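Local coordinates for protein cell death-related nuclease 4 (Caenorhabditis elegans, PDB 5DK5) that degrades RNA and DNA from the 3' end as a DEDDh-family exonuclease and takes part in apoptotic DNA degradation, at residues Q43-A48 / D193-I198; L21-F26 / T200-M205; K233-S238 / I299-I304; R128-Q133 / I139-F144. All blocks are in the same frame, centred on the assembly; numbering follows the deposited sequence.

Overall arrangement
Contacts 1 and 2 adjoin, their centres about 8 Å apart: both lay helix 191-207 against the same sheet, on the neighbouring strands 41-50 and 20-28, building the exonuclease core around magnesium-binding Asp25 and Asp194. Along the chain contact 2 spans contact 1, which in turn spans contact 4, where the loop after helix 124-136 folds back on that helix. Contact 4 lies about 20 Å from contact 2, centre to centre, yet Phe26 of strand 20-28 packs on Ile129 and Ala130. Contact 3, last in sequence, joins two parts of the C-terminal region, its centre about 29 Å from that of contact 1; a probable Phe301 O to Tyr132 OH hydrogen bond ties it to contact 4.

Contact 1. Residues Q43-A48 / D193-I198; sequences QFAIVA and DDCLNI
Apolar packing between strand 43-48 and helix 193-198 centres on Cys195, which meets two residues from the same side of the strand. The methyl CB of Ala45 lies 3.7 Å from Cys195 SG, and Val47 CG1 comes to 3.8 Å from Cys195 CB. For Val47 the first torsion matters: with chi1 at 63°, CG1 sits between the backbone N and the carbonyl carbon, and from there it touches both CB and the carbonyl O of Cys195. The sulfur also has a polar neighbour, since Cys195 SG approaches Ala45 O to 3.3 Å. That carbonyl belongs to the backbone pairing between strands 41-50 and 20-28, where Ala45 is bonded to Asp25 and Val47 to Ile23.

The axes of the two short segments approach to 7.8 Å at 29°, so the helix runs nearly parallel to the strand; helix 191-207 lies on one face of the sheet in the RNase H-like fold of DEDDh exonucleases. Asp194, immediately before Cys195, is a magnesium ligand, and the sulfur of Cys195 packs beside Asp25, another such ligand. The polar groups of Asp193 and Asn197 serve the helix and the preceding loop: Asn197 ND2 makes a weak bond of 2.8 Å to Asp193 O and a further bond to Ile185 O, whereas Asp193 OD1 and OD2 accept the backbone N-H groups of Ala188 and His189.

Contact 2. Residues L21-F26 / T200-M205; sequences LLILDF and TILQRM
Strand 21-26 faces helix 200-205 at a backbone separation of 8.9 Å between Ile23 CA and Leu202 CA, the nearest such pair, so that side chains alone bridge the interval. This is the helix-on-sheet layer of the RNase H-like exonuclease fold: strand 20-28 is an inner strand, bonded through its backbone to strands 41-50 and 116-120, and helix 191-207 lies over one face.

Within 200-205, Leu202 alone meets the strand, through one methyl, CD2. Its CG is anti to the backbone N (chi1 172°), and CD2, roughly anti to CA, prolongs the chain toward the strand. Leu21 and Ile23, two residues apart with their CB atoms on the helix-facing side, present their CD1 methyls to it. Both meet Leu202 at a slant, end methyl against end methyl, and no polar atom takes part. Ile23 also packs against Ile198 and Ala199 one turn earlier on the helix, and against Val47 and Tyr49 of the adjoining strand.

Further along the same strand Asp25 binds magnesium. Its OD2 lies close to Asp194 OD2. At the buried apolar end, Leu202 CD2 lies 3.9 Å from Leu21 CD1 and 4.0 Å from Ile23 CD1.

Contact 3. Residues K233-S238 / I299-I304; sequences KEWRSS and IHFAKI
A short 3-10 turn that includes Trp235 and Arg236 leads toward helix 239-249 and packs against the start of the C-terminal helix 300-305. Ile299 CD1 reaches Trp235 CZ2 at 3.6 Å and Arg236 NH2 at 4.1 Å, approaching both flat groups obliquely. Trp235 CH2 points to the edge of the Phe301 ring, 4.0 Å from CE2. Trp235 gets there with chi1 at 69°, its CG lying between the backbone N and the carbonyl carbon.

The contact joins two parts of the C-terminal region, away from the metal sites, and Asp36 fastens it, forming a salt bridge with Arg236 NE and accepting the N-H groups of His300 and Phe301. Arg236 CG lies 3.5 Å above the plane of the Trp235 ring, and Tyr231 OH bonds Trp235 NE1. Replacing Trp235 by alanine is likely to leave Ile299 CD1 and the Phe301 edge without their aromatic partner, and Arg236 CG without the ring it lies over. His300 NE2 and ND1 bond Thr73 OG1 and Asp90 OD2 of the second subunit.

Contact 4. Residues R128-Q133 / I139-F144; sequences RIAQYQ and IQMPAF. With IPA (isopropyl alcohol), chain M.
Met141 stretches its CG anti to its N (chi1 -165°) and bends at chi2 (72°), a shape that turns its thioether onto helix 128-133, against Ala130 and Gln131. Met141 SD lies 3.8 Å from Gln131 CA, and the terminal CE stands 4.0 Å from Ala130 CB. The Gln131 side chain runs across that of Met141 at about a right angle, touching it through CG; its amide is held by other partners, NE2 by Trp127 O and OE1 by Leu252 N. No hydrogen bond joins the two segments.

In the exonuclease domain, the loop after helix 124-136 doubles back over that helix before entering strand 147-150 of the central sheet. Ala130 also touches Phe26 of strand 20-28, so the helix is packed between that strand and the loop.

Away from Met141, an isopropyl alcohol, probably from the crystallisation liquor, is held by Arg128 and Tyr132. Arg128 NH1 donates to the alcohol O2 at 3.2 Å with an N-H...O angle of 153°, O2 lying at the guanidinium edge near its plane. C1 of the alcohol sits 3.4 Å above the centre of the Tyr132 ring. A leucine in place of Arg128 would probably leave O2 without this donor and Gln124 OE1 without the bond it receives from Arg128 NE. Tyr132 OH is bonded to Phe301 O.

Contact 1. Residues Q43-A48 / D193-I198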
loop_
_atom_site.group_PDB
_atom_site.type_symbol
_atom_site.label_atom_id
_atom_site.label_comp_id
_atom_site.label_asym_id
_atom_site.label_seq_id
_atom_site.Cartn_x
_atom_site.Cartn_y
_atom_site.Cartn_z
ATOM N N GLN B 43 -4.240 -10.377 10.056
ATOM C CA GLN B 43 -4.535 -11.698 10.600
ATOM C C GLN B 43 -4.509 -11.680 12.126
ATOM O O GLN B 43 -3.645 -11.055 12.742
ATOM C CB GLN B 43 -3.558 -12.745 10.067
ATOM C CG GLN B 43 -3.951 -14.169 10.439
ATOM C CD GLN B 43 -3.154 -15.221 9.694
ATOM O OE1 GLN B 43 -2.171 -14.914 9.019
ATOM N NE2 GLN B 43 -3.579 -16.473 9.815
ATOM N N PHE B 44 -5.474 -12.379 12.715
ATOM C CA PHE B 44 -5.708 -12.386 14.154
ATOM C C PHE B 44 -5.729 -13.837 14.633
ATOM O O PHE B 44 -6.712 -14.545 14.413
ATOM C CB PHE B 44 -7.033 -11.673 14.461
ATOM C CG PHE B 44 -7.206 -11.254 15.896
ATOM C CD1 PHE B 44 -6.511 -11.872 16.923
ATOM C CD2 PHE B 44 -8.086 -10.232 16.216
ATOM C CE1 PHE B 44 -6.690 -11.475 18.236
ATOM C CE2 PHE B 44 -8.267 -9.832 17.526
ATOM C CZ PHE B 44 -7.571 -10.453 18.536
ATOM N N ALA B 45 -4.651 -14.273 15.283
ATOM C CA ALA B 45 -4.481 -15.682 15.641
ATOM C C ALA B 45 -4.243 -15.886 17.135
ATOM O O ALA B 45 -3.396 -15.226 17.737
ATOM C CB ALA B 45 -3.334 -16.288 14.845
ATOM N N ILE B 46 -4.997 -16.814 17.717
ATOM C CA ILE B 46 -4.850 -17.174 19.124
ATOM C C ILE B 46 -4.942 -18.688 19.298
ATOM O O ILE B 46 -5.729 -19.352 18.623
ATOM C CB ILE B 46 -5.925 -16.499 20.011
ATOM C CG1 ILE B 46 -5.854 -14.974 19.883
ATOM C CG2 ILE B 46 -5.750 -16.909 21.477
ATOM C CD1 ILE B 46 -6.978 -14.238 20.594
ATOM N N VAL B 47 -4.119 -19.225 20.195
ATOM C CA VAL B 47 -4.231 -20.614 20.623
ATOM C C VAL B 47 -4.153 -20.664 22.146
ATOM O O VAL B 47 -3.363 -19.948 22.763
ATOM C CB VAL B 47 -3.133 -21.511 20.005
ATOM C CG1 VAL B 47 -1.749 -21.073 20.461
ATOM C CG2 VAL B 47 -3.376 -22.973 20.358
ATOM N N ALA B 48 -4.985 -21.509 22.746
ATOM C CA ALA B 48 -5.087 -21.580 24.197
ATOM C C ALA B 48 -4.138 -22.627 24.770
ATOM O O ALA B 48 -3.915 -23.675 24.165
ATOM C CB ALA B 48 -6.517 -21.885 24.603
ATOM N N ASP B 193 1.107 -20.358 12.833
ATOM C CA ASP B 193 2.373 -21.063 13.010
ATOM C C ASP B 193 3.186 -20.420 14.127
ATOM O O ASP B 193 3.803 -21.116 14.934
ATOM C CB ASP B 193 3.178 -21.074 11.710
ATOM C CG ASP B 193 2.638 -22.064 10.699
ATOM O OD1 ASP B 193 1.491 -22.529 10.869
ATOM O OD2 ASP B 193 3.361 -22.372 9.729
ATOM N N ASP B 194 3.182 -19.091 14.170
ATOM C CA ASP B 194 3.851 -18.364 15.242
ATOM C C ASP B 194 3.229 -18.732 16.583
ATOM O O ASP B 194 3.936 -18.979 17.556
ATOM C CB ASP B 194 3.766 -16.853 15.014
ATOM C CG ASP B 194 4.572 -16.397 13.814
ATOM O OD1 ASP B 194 4.992 -17.259 13.015
ATOM O OD2 ASP B 194 4.782 -15.175 13.667
ATOM N N CYS B 195 1.901 -18.771 16.619
ATOM C CA CYS B 195 1.174 -19.140 17.828
ATOM C C CYS B 195 1.588 -20.522 18.321
ATOM O O CYS B 195 1.843 -20.715 19.509
ATOM C CB CYS B 195 -0.334 -19.111 17.573
ATOM S SG CYS B 195 -1.044 -17.458 17.485
ATOM N N LEU B 196 1.656 -21.478 17.401
ATOM C CA LEU B 196 2.015 -22.847 17.746
ATOM C C LEU B 196 3.455 -22.936 18.243
ATOM O O LEU B 196 3.742 -23.657 19.197
ATOM C CB LEU B 196 1.815 -23.767 16.540
ATOM C CG LEU B 196 0.367 -23.969 16.083
ATOM C CD1 LEU B 196 0.322 -24.742 14.774
ATOM C CD2 LEU B 196 -0.458 -24.678 17.147
ATOM N N ASN B 197 4.356 -22.204 17.597
ATOM C CA ASN B 197 5.755 -22.188 18.011
ATOM C C ASN B 197 5.921 -21.582 19.399
ATOM O O ASN B 197 6.633 -22.128 20.240
ATOM C CB ASN B 197 6.608 -21.416 17.002
ATOM C CG ASN B 197 7.006 -22.262 15.810
ATOM O OD1 ASN B 197 7.799 -23.196 15.937
ATOM N ND2 ASN B 197 6.463 -21.936 14.641
ATOM N N ILE B 198 5.258 -20.455 19.635
ATOM C CA ILE B 198 5.320 -19.790 20.930
ATOM C C ILE B 198 4.724 -20.684 22.013
ATOM O O ILE B 198 5.245 -20.756 23.127
ATOM C CB ILE B 198 4.578 -18.436 20.904
ATOM C CG1 ILE B 198 5.313 -17.450 19.995
ATOM C CG2 ILE B 198 4.467 -17.847 22.311
ATOM C CD1 ILE B 198 4.517 -16.198 19.661
#

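Contact 2. Residues L21-F26 / T200-M205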
loop_
_atom_site.group_PDB
_atom_site.type_symbol
_atom_site.label_atom_id
_atom_site.label_comp_id
_atom_site.label_asym_id
_atom_site.label_seq_id
_atom_site.Cartn_x
_atom_site.Cartn_y
_atom_site.Cartn_z
ATOM N N LEU B 21 -3.672 -19.610 29.435
ATOM C CA LEU B 21 -2.811 -18.677 28.718
ATOM C C LEU B 21 -3.132 -18.701 27.227
ATOM O O LEU B 21 -3.111 -19.755 26.591
ATOM C CB LEU B 21 -1.337 -19.015 28.945
ATOM C CG LEU B 21 -0.818 -18.873 30.377
ATOM C CD1 LEU B 21 0.619 -19.354 30.462
ATOM C CD2 LEU B 21 -0.929 -17.432 30.859
ATOM N N LEU B 22 -3.427 -17.527 26.678
ATOM C CA LEU B 22 -3.768 -17.395 25.268
ATOM C C LEU B 22 -2.579 -16.858 24.488
ATOM O O LEU B 22 -2.217 -15.694 24.621
ATOM C CB LEU B 22 -4.972 -16.469 25.091
ATOM C CG LEU B 22 -6.247 -16.863 25.839
ATOM C CD1 LEU B 22 -7.341 -15.835 25.593
ATOM C CD2 LEU B 22 -6.719 -18.254 25.434
ATOM N N ILE B 23 -1.971 -17.710 23.672
ATOM C CA ILE B 23 -0.846 -17.289 22.853
ATOM C C ILE B 23 -1.375 -16.470 21.677
ATOM O O ILE B 23 -2.010 -17.010 20.774
ATOM C CB ILE B 23 -0.026 -18.488 22.343
ATOM C CG1 ILE B 23 0.621 -19.234 23.512
ATOM C CG2 ILE B 23 1.059 -18.030 21.373
ATOM C CD1 ILE B 23 -0.272 -20.274 24.162
ATOM N N LEU B 24 -1.105 -15.169 21.700
ATOM C CA LEU B 24 -1.669 -14.234 20.730
ATOM C C LEU B 24 -0.648 -13.822 19.673
ATOM O O LEU B 24 0.541 -13.695 19.964
ATOM C CB LEU B 24 -2.204 -12.998 21.459
ATOM C CG LEU B 24 -2.722 -11.839 20.607
ATOM C CD1 LEU B 24 -3.882 -11.160 21.315
ATOM C CD2 LEU B 24 -1.621 -10.825 20.325
ATOM N N ASP B 25 -1.124 -13.603 18.449
ATOM C CA ASP B 25 -0.259 -13.182 17.352
ATOM C C ASP B 25 -1.002 -12.343 16.316
ATOM O O ASP B 25 -2.037 -12.756 15.793
ATOM C CB ASP B 25 0.359 -14.395 16.661
ATOM C CG ASP B 25 1.307 -14.005 15.546
ATOM O OD1 ASP B 25 0.838 -13.741 14.419
ATOM O OD2 ASP B 25 2.526 -13.959 15.798
ATOM N N PHE B 26 -0.453 -11.167 16.026
ATOM C CA PHE B 26 -0.966 -10.304 14.970
ATOM C C PHE B 26 0.005 -10.264 13.797
ATOM O O PHE B 26 1.220 -10.236 13.983
ATOM C CB PHE B 26 -1.199 -8.878 15.478
ATOM C CG PHE B 26 -2.370 -8.736 16.408
ATOM C CD1 PHE B 26 -3.639 -9.135 16.021
ATOM C CD2 PHE B 26 -2.206 -8.170 17.662
ATOM C CE1 PHE B 26 -4.716 -8.988 16.873
ATOM C CE2 PHE B 26 -3.279 -8.022 18.518
ATOM C CZ PHE B 26 -4.537 -8.432 18.123
ATOM N N THR B 200 4.525 -24.011 22.027
ATOM C CA THR B 200 5.423 -25.133 22.279
ATOM C C THR B 200 6.631 -24.674 23.091
ATOM O O THR B 200 7.085 -25.377 23.993
ATOM C CB THR B 200 5.899 -25.777 20.967
ATOM O OG1 THR B 200 4.762 -26.145 20.176
ATOM C CG2 THR B 200 6.740 -27.016 21.242
ATOM N N ILE B 201 7.145 -23.494 22.762
ATOM C CA ILE B 201 8.231 -22.894 23.528
ATOM C C ILE B 201 7.775 -22.656 24.962
ATOM O O ILE B 201 8.470 -23.016 25.911
ATOM C CB ILE B 201 8.700 -21.564 22.902
ATOM C CG1 ILE B 201 9.398 -21.825 21.566
ATOM C CG2 ILE B 201 9.661 -20.823 23.834
ATOM C CD1 ILE B 201 9.504 -20.598 20.682
ATOM N N LEU B 202 6.600 -22.048 25.105
ATOM C CA LEU B 202 6.021 -21.771 26.414
ATOM C C LEU B 202 5.919 -23.043 27.245
ATOM O O LEU B 202 6.267 -23.055 28.423
ATOM C CB LEU B 202 4.638 -21.131 26.256
ATOM C CG LEU B 202 3.802 -20.949 27.526
ATOM C CD1 LEU B 202 4.484 -20.002 28.497
ATOM C CD2 LEU B 202 2.415 -20.444 27.171
ATOM N N GLN B 203 5.444 -24.115 26.617
ATOM C CA GLN B 203 5.287 -25.399 27.287
ATOM C C GLN B 203 6.633 -25.951 27.738
ATOM O O GLN B 203 6.814 -26.304 28.903
ATOM C CB GLN B 203 4.596 -26.400 26.357
ATOM C CG GLN B 203 4.285 -27.744 26.996
ATOM C CD GLN B 203 3.533 -28.669 26.061
ATOM O OE1 GLN B 203 3.909 -28.840 24.901
ATOM N NE2 GLN B 203 2.455 -29.266 26.559
ATOM N N ARG B 204 7.576 -26.022 26.803
ATOM C CA ARG B 204 8.909 -26.541 27.090
ATOM C C ARG B 204 9.593 -25.734 28.184
ATOM O O ARG B 204 10.332 -26.283 29.001
ATOM C CB ARG B 204 9.768 -26.539 25.821
ATOM C CG ARG B 204 11.230 -26.925 26.037
ATOM C CD ARG B 204 11.382 -28.333 26.589
ATOM N NE ARG B 204 11.009 -29.350 25.610
ATOM C CZ ARG B 204 11.830 -29.851 24.690
ATOM N NH1 ARG B 204 13.089 -29.438 24.605
ATOM N NH2 ARG B 204 11.387 -30.772 23.847
ATOM N N MET B 205 9.346 -24.429 28.196
ATOM C CA MET B 205 9.988 -23.550 29.162
ATOM C C MET B 205 9.595 -23.892 30.598
ATOM O O MET B 205 10.464 -23.999 31.463
ATOM C CB MET B 205 9.656 -22.088 28.860
ATOM C CG MET B 205 10.545 -21.482 27.786
ATOM S SD MET B 205 10.117 -19.784 27.356
ATOM C CE MET B 205 10.423 -18.940 28.906
#

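Contact 3. Residues K233-S238 / I299-I304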
loop_
_atom_site.group_PDB
_atom_site.type_symbol
_atom_site.label_atom_id
_atom_site.label_comp_id
_atom_site.label_asym_id
_atom_site.label_seq_id
_atom_site.Cartn_x
_atom_site.Cartn_y
_atom_site.Cartn_z
ATOM N N LYS B 233 17.040 11.611 11.667
ATOM C CA LYS B 233 16.375 11.896 10.397
ATOM C C LYS B 233 16.159 10.656 9.530
ATOM O O LYS B 233 15.254 10.631 8.696
ATOM C CB LYS B 233 17.177 12.935 9.605
ATOM C CG LYS B 233 16.613 14.351 9.668
ATOM C CD LYS B 233 17.621 15.335 10.238
ATOM C CE LYS B 233 17.148 16.771 10.063
ATOM N NZ LYS B 233 15.794 17.000 10.643
ATOM N N GLU B 234 16.983 9.633 9.730
ATOM C CA GLU B 234 16.914 8.420 8.918
ATOM C C GLU B 234 16.170 7.302 9.645
ATOM O O GLU B 234 16.391 6.123 9.371
ATOM C CB GLU B 234 18.323 7.949 8.546
ATOM C CG GLU B 234 19.160 8.998 7.826
ATOM C CD GLU B 234 18.588 9.382 6.475
ATOM O OE1 GLU B 234 17.863 8.559 5.876
ATOM O OE2 GLU B 234 18.863 10.508 6.011
ATOM N N TRP B 235 15.282 7.672 10.562
ATOM C CA TRP B 235 14.618 6.686 11.412
ATOM C C TRP B 235 13.693 5.759 10.631
ATOM O O TRP B 235 13.397 4.652 11.077
ATOM C CB TRP B 235 13.821 7.378 12.525
ATOM C CG TRP B 235 12.605 8.140 12.061
ATOM C CD1 TRP B 235 12.533 9.472 11.776
ATOM C CD2 TRP B 235 11.287 7.614 11.850
ATOM N NE1 TRP B 235 11.257 9.808 11.398
ATOM C CE2 TRP B 235 10.473 8.687 11.435
ATOM C CE3 TRP B 235 10.719 6.344 11.971
ATOM C CZ2 TRP B 235 9.121 8.525 11.137
ATOM C CZ3 TRP B 235 9.374 6.186 11.675
ATOM C CH2 TRP B 235 8.592 7.271 11.264
ATOM N N ARG B 236 13.240 6.208 9.467
ATOM C CA ARG B 236 12.276 5.443 8.685
ATOM C C ARG B 236 12.874 4.179 8.072
ATOM O O ARG B 236 12.139 3.279 7.662
ATOM C CB ARG B 236 11.684 6.326 7.590
ATOM C CG ARG B 236 10.814 7.432 8.138
ATOM C CD ARG B 236 10.144 8.224 7.034
ATOM N NE ARG B 236 9.302 9.284 7.576
ATOM C CZ ARG B 236 9.759 10.446 8.036
ATOM N NH1 ARG B 236 11.060 10.711 8.026
ATOM N NH2 ARG B 236 8.911 11.347 8.512
ATOM N N SER B 237 14.201 4.111 8.016
ATOM C CA SER B 237 14.893 2.947 7.462
ATOM C C SER B 237 15.418 2.016 8.558
ATOM O O SER B 237 16.046 0.998 8.265
ATOM C CB SER B 237 16.047 3.398 6.565
ATOM O OG SER B 237 16.997 4.148 7.299
ATOM N N SER B 238 15.153 2.365 9.816
ATOM C CA SER B 238 15.622 1.582 10.958
ATOM C C SER B 238 14.477 1.201 11.893
ATOM O O SER B 238 13.839 2.064 12.496
ATOM C CB SER B 238 16.682 2.360 11.739
ATOM O OG SER B 238 16.999 1.706 12.956
ATOM N N ILE B 299 5.372 12.956 10.292
ATOM C CA ILE B 299 5.252 11.543 10.637
ATOM C C ILE B 299 3.955 11.003 10.044
ATOM O O ILE B 299 2.873 11.248 10.577
ATOM C CB ILE B 299 5.253 11.317 12.162
ATOM C CG1 ILE B 299 6.404 12.080 12.829
ATOM C CG2 ILE B 299 5.336 9.833 12.479
ATOM C CD1 ILE B 299 7.786 11.618 12.414
ATOM N N HIS B 300 4.067 10.269 8.943
ATOM C CA HIS B 300 2.893 9.827 8.194
ATOM C C HIS B 300 1.937 8.981 9.035
ATOM O O HIS B 300 0.731 9.231 9.045
ATOM C CB HIS B 300 3.320 9.040 6.951
ATOM C CG HIS B 300 2.194 8.327 6.272
ATOM N ND1 HIS B 300 1.130 8.988 5.695
ATOM C CD2 HIS B 300 1.962 7.005 6.077
ATOM C CE1 HIS B 300 0.296 8.106 5.173
ATOM N NE2 HIS B 300 0.777 6.897 5.392
ATOM N N PHE B 301 2.470 7.988 9.741
ATOM C CA PHE B 301 1.622 7.050 10.473
ATOM C C PHE B 301 0.920 7.736 11.642
ATOM O O PHE B 301 -0.157 7.317 12.060
ATOM C CB PHE B 301 2.438 5.848 10.968
ATOM C CG PHE B 301 3.202 6.099 12.244
ATOM C CD1 PHE B 301 2.590 5.944 13.480
ATOM C CD2 PHE B 301 4.538 6.458 12.207
ATOM C CE1 PHE B 301 3.291 6.165 14.650
ATOM C CE2 PHE B 301 5.244 6.678 13.375
ATOM C CZ PHE B 301 4.619 6.530 14.598
ATOM N N ALA B 302 1.538 8.785 12.173
ATOM C CA ALA B 302 0.919 9.565 13.236
ATOM C C ALA B 302 -0.181 10.445 12.653
ATOM O O ALA B 302 -1.270 10.560 13.218
ATOM C CB ALA B 302 1.956 10.411 13.951
ATOM N N LYS B 303 0.112 11.050 11.506
ATOM C CA LYS B 303 -0.809 11.972 10.856
ATOM C C LYS B 303 -2.092 11.276 10.415
ATOM O O LYS B 303 -3.190 11.789 10.621
ATOM C CB LYS B 303 -0.137 12.623 9.646
ATOM C CG LYS B 303 -0.767 13.935 9.206
ATOM C CD LYS B 303 -0.442 15.051 10.183
ATOM C CE LYS B 303 -0.865 16.406 9.648
ATOM N NZ LYS B 303 -0.472 17.507 10.569
ATOM N N ILE B 304 -1.949 10.106 9.803
ATOM C CA ILE B 304 -3.093 9.405 9.233
ATOM C C ILE B 304 -3.952 8.740 10.310
ATOM O O ILE B 304 -5.144 8.511 10.103
ATOM C CB ILE B 304 -2.640 8.342 8.199
ATOM C CG1 ILE B 304 -3.802 7.972 7.273
ATOM C CG2 ILE B 304 -2.060 7.107 8.890
ATOM C CD1 ILE B 304 -3.390 7.145 6.073
#

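Contact 4. Residues R128-Q133 / I139-F144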
loop_
_atom_site.group_PDB
_atom_site.type_symbol
_atom_site.label_atom_id
_atom_site.label_comp_id
_atom_site.label_asym_id
_atom_site.label_seq_id
_atom_site.Cartn_x
_atom_site.Cartn_y
_atom_site.Cartn_z
ATOM N N ARG B 128 2.494 -2.066 20.330
ATOM C CA ARG B 128 2.488 -1.310 19.074
ATOM C C ARG B 128 1.280 -1.641 18.205
ATOM O O ARG B 128 0.413 -0.794 17.987
ATOM C CB ARG B 128 3.774 -1.568 18.279
ATOM C CG ARG B 128 3.827 -0.827 16.939
ATOM C CD ARG B 128 5.200 -0.929 16.279
ATOM N NE ARG B 128 5.527 -2.301 15.903
ATOM C CZ ARG B 128 5.094 -2.905 14.801
ATOM N NH1 ARG B 128 4.304 -2.267 13.947
ATOM N NH2 ARG B 128 5.449 -4.158 14.554
ATOM N N ILE B 129 1.232 -2.874 17.710
ATOM C CA ILE B 129 0.232 -3.272 16.722
ATOM C C ILE B 129 -1.189 -3.107 17.247
ATOM O O ILE B 129 -2.023 -2.475 16.598
ATOM C CB ILE B 129 0.451 -4.732 16.273
ATOM C CG1 ILE B 129 1.783 -4.840 15.527
ATOM C CG2 ILE B 129 -0.714 -5.219 15.397
ATOM C CD1 ILE B 129 2.176 -6.251 15.119
ATOM N N ALA B 130 -1.472 -3.677 18.413
ATOM C CA ALA B 130 -2.807 -3.570 18.981
ATOM C C ALA B 130 -3.144 -2.108 19.238
ATOM O O ALA B 130 -4.164 -1.612 18.771
ATOM C CB ALA B 130 -2.921 -4.380 20.261
ATOM N N GLN B 131 -2.266 -1.411 19.953
ATOM C CA GLN B 131 -2.516 -0.020 20.330
ATOM C C GLN B 131 -2.821 0.865 19.117
ATOM O O GLN B 131 -3.751 1.674 19.147
ATOM C CB GLN B 131 -1.315 0.545 21.094
ATOM C CG GLN B 131 -1.703 1.437 22.256
ATOM C CD GLN B 131 -0.523 2.169 22.865
ATOM O OE1 GLN B 131 -0.662 3.297 23.338
ATOM N NE2 GLN B 131 0.642 1.531 22.866
ATOM N N TYR B 132 -2.045 0.705 18.050
ATOM C CA TYR B 132 -2.209 1.531 16.857
ATOM C C TYR B 132 -3.501 1.192 16.122
ATOM O O TYR B 132 -4.217 2.086 15.666
ATOM C CB TYR B 132 -1.016 1.362 15.917
ATOM C CG TYR B 132 -1.035 2.319 14.748
ATOM C CD1 TYR B 132 -0.640 3.639 14.904
ATOM C CD2 TYR B 132 -1.451 1.905 13.492
ATOM C CE1 TYR B 132 -0.656 4.519 13.843
ATOM C CE2 TYR B 132 -1.469 2.779 12.421
ATOM C CZ TYR B 132 -1.070 4.084 12.603
ATOM O OH TYR B 132 -1.088 4.958 11.540
ATOM N N GLN B 133 -3.794 -0.099 16.006
ATOM C CA GLN B 133 -5.014 -0.549 15.348
ATOM C C GLN B 133 -6.249 -0.079 16.115
ATOM O O GLN B 133 -7.265 0.273 15.513
ATOM C CB GLN B 133 -5.021 -2.073 15.213
ATOM C CG GLN B 133 -6.244 -2.643 14.507
ATOM C CD GLN B 133 -6.365 -2.171 13.073
ATOM O OE1 GLN B 133 -5.576 -2.560 12.209
ATOM N NE2 GLN B 133 -7.355 -1.327 12.810
ATOM N N ILE B 139 -11.282 2.218 19.006
ATOM C CA ILE B 139 -11.687 1.299 20.059
ATOM C C ILE B 139 -10.816 1.527 21.287
ATOM O O ILE B 139 -9.611 1.747 21.176
ATOM C CB ILE B 139 -11.581 -0.170 19.606
ATOM C CG1 ILE B 139 -12.399 -0.380 18.329
ATOM C CG2 ILE B 139 -12.060 -1.111 20.717
ATOM C CD1 ILE B 139 -12.329 -1.784 17.762
ATOM N N GLN B 140 -11.438 1.488 22.459
ATOM C CA GLN B 140 -10.714 1.659 23.708
ATOM C C GLN B 140 -9.801 0.465 23.958
ATOM O O GLN B 140 -10.212 -0.684 23.799
ATOM C CB GLN B 140 -11.690 1.830 24.870
ATOM C CG GLN B 140 -11.024 2.121 26.199
ATOM C CD GLN B 140 -12.029 2.376 27.302
ATOM O OE1 GLN B 140 -11.943 3.376 28.014
ATOM N NE2 GLN B 140 -12.992 1.473 27.447
ATOM N N MET B 141 -8.562 0.745 24.344
ATOM C CA MET B 141 -7.603 -0.310 24.646
ATOM C C MET B 141 -8.120 -1.163 25.808
ATOM O O MET B 141 -8.284 -0.653 26.916
ATOM C CB MET B 141 -6.241 0.291 24.990
ATOM C CG MET B 141 -5.100 -0.709 24.955
ATOM S SD MET B 141 -4.670 -1.206 23.276
ATOM C CE MET B 141 -3.233 -2.223 23.592
ATOM N N PRO B 142 -8.386 -2.461 25.564
ATOM C CA PRO B 142 -8.977 -3.289 26.623
ATOM C C PRO B 142 -8.007 -3.595 27.760
ATOM O O PRO B 142 -6.791 -3.554 27.577
ATOM C CB PRO B 142 -9.374 -4.571 25.887
ATOM C CG PRO B 142 -8.434 -4.653 24.748
ATOM C CD PRO B 142 -8.159 -3.235 24.329
ATOM N N ALA B 143 -8.558 -3.914 28.926
ATOM C CA ALA B 143 -7.754 -4.155 30.115
ATOM C C ALA B 143 -6.857 -5.379 29.968
ATOM O O ALA B 143 -5.778 -5.431 30.555
ATOM C CB ALA B 143 -8.656 -4.312 31.327
ATOM N N PHE B 144 -7.303 -6.364 29.192
ATOM C CA PHE B 144 -6.536 -7.599 29.031
ATOM C C PHE B 144 -5.448 -7.479 27.957
ATOM O O PHE B 144 -4.701 -8.429 27.722
ATOM C CB PHE B 144 -7.462 -8.783 28.711
ATOM C CG PHE B 144 -8.469 -8.510 27.628
ATOM C CD1 PHE B 144 -8.083 -8.430 26.301
ATOM C CD2 PHE B 144 -9.811 -8.365 27.939
ATOM C CE1 PHE B 144 -9.014 -8.191 25.306
ATOM C CE2 PHE B 144 -10.747 -8.128 26.950
ATOM C CZ PHE B 144 -10.348 -8.042 25.632
HETATM C C1 IPA M . 2.127 2.112 13.139
HETATM C C2 IPA M . 3.466 2.192 13.837
HETATM C C3 IPA M . 3.251 2.550 15.292
HETATM O O2 IPA M . 4.107 0.940 13.746
#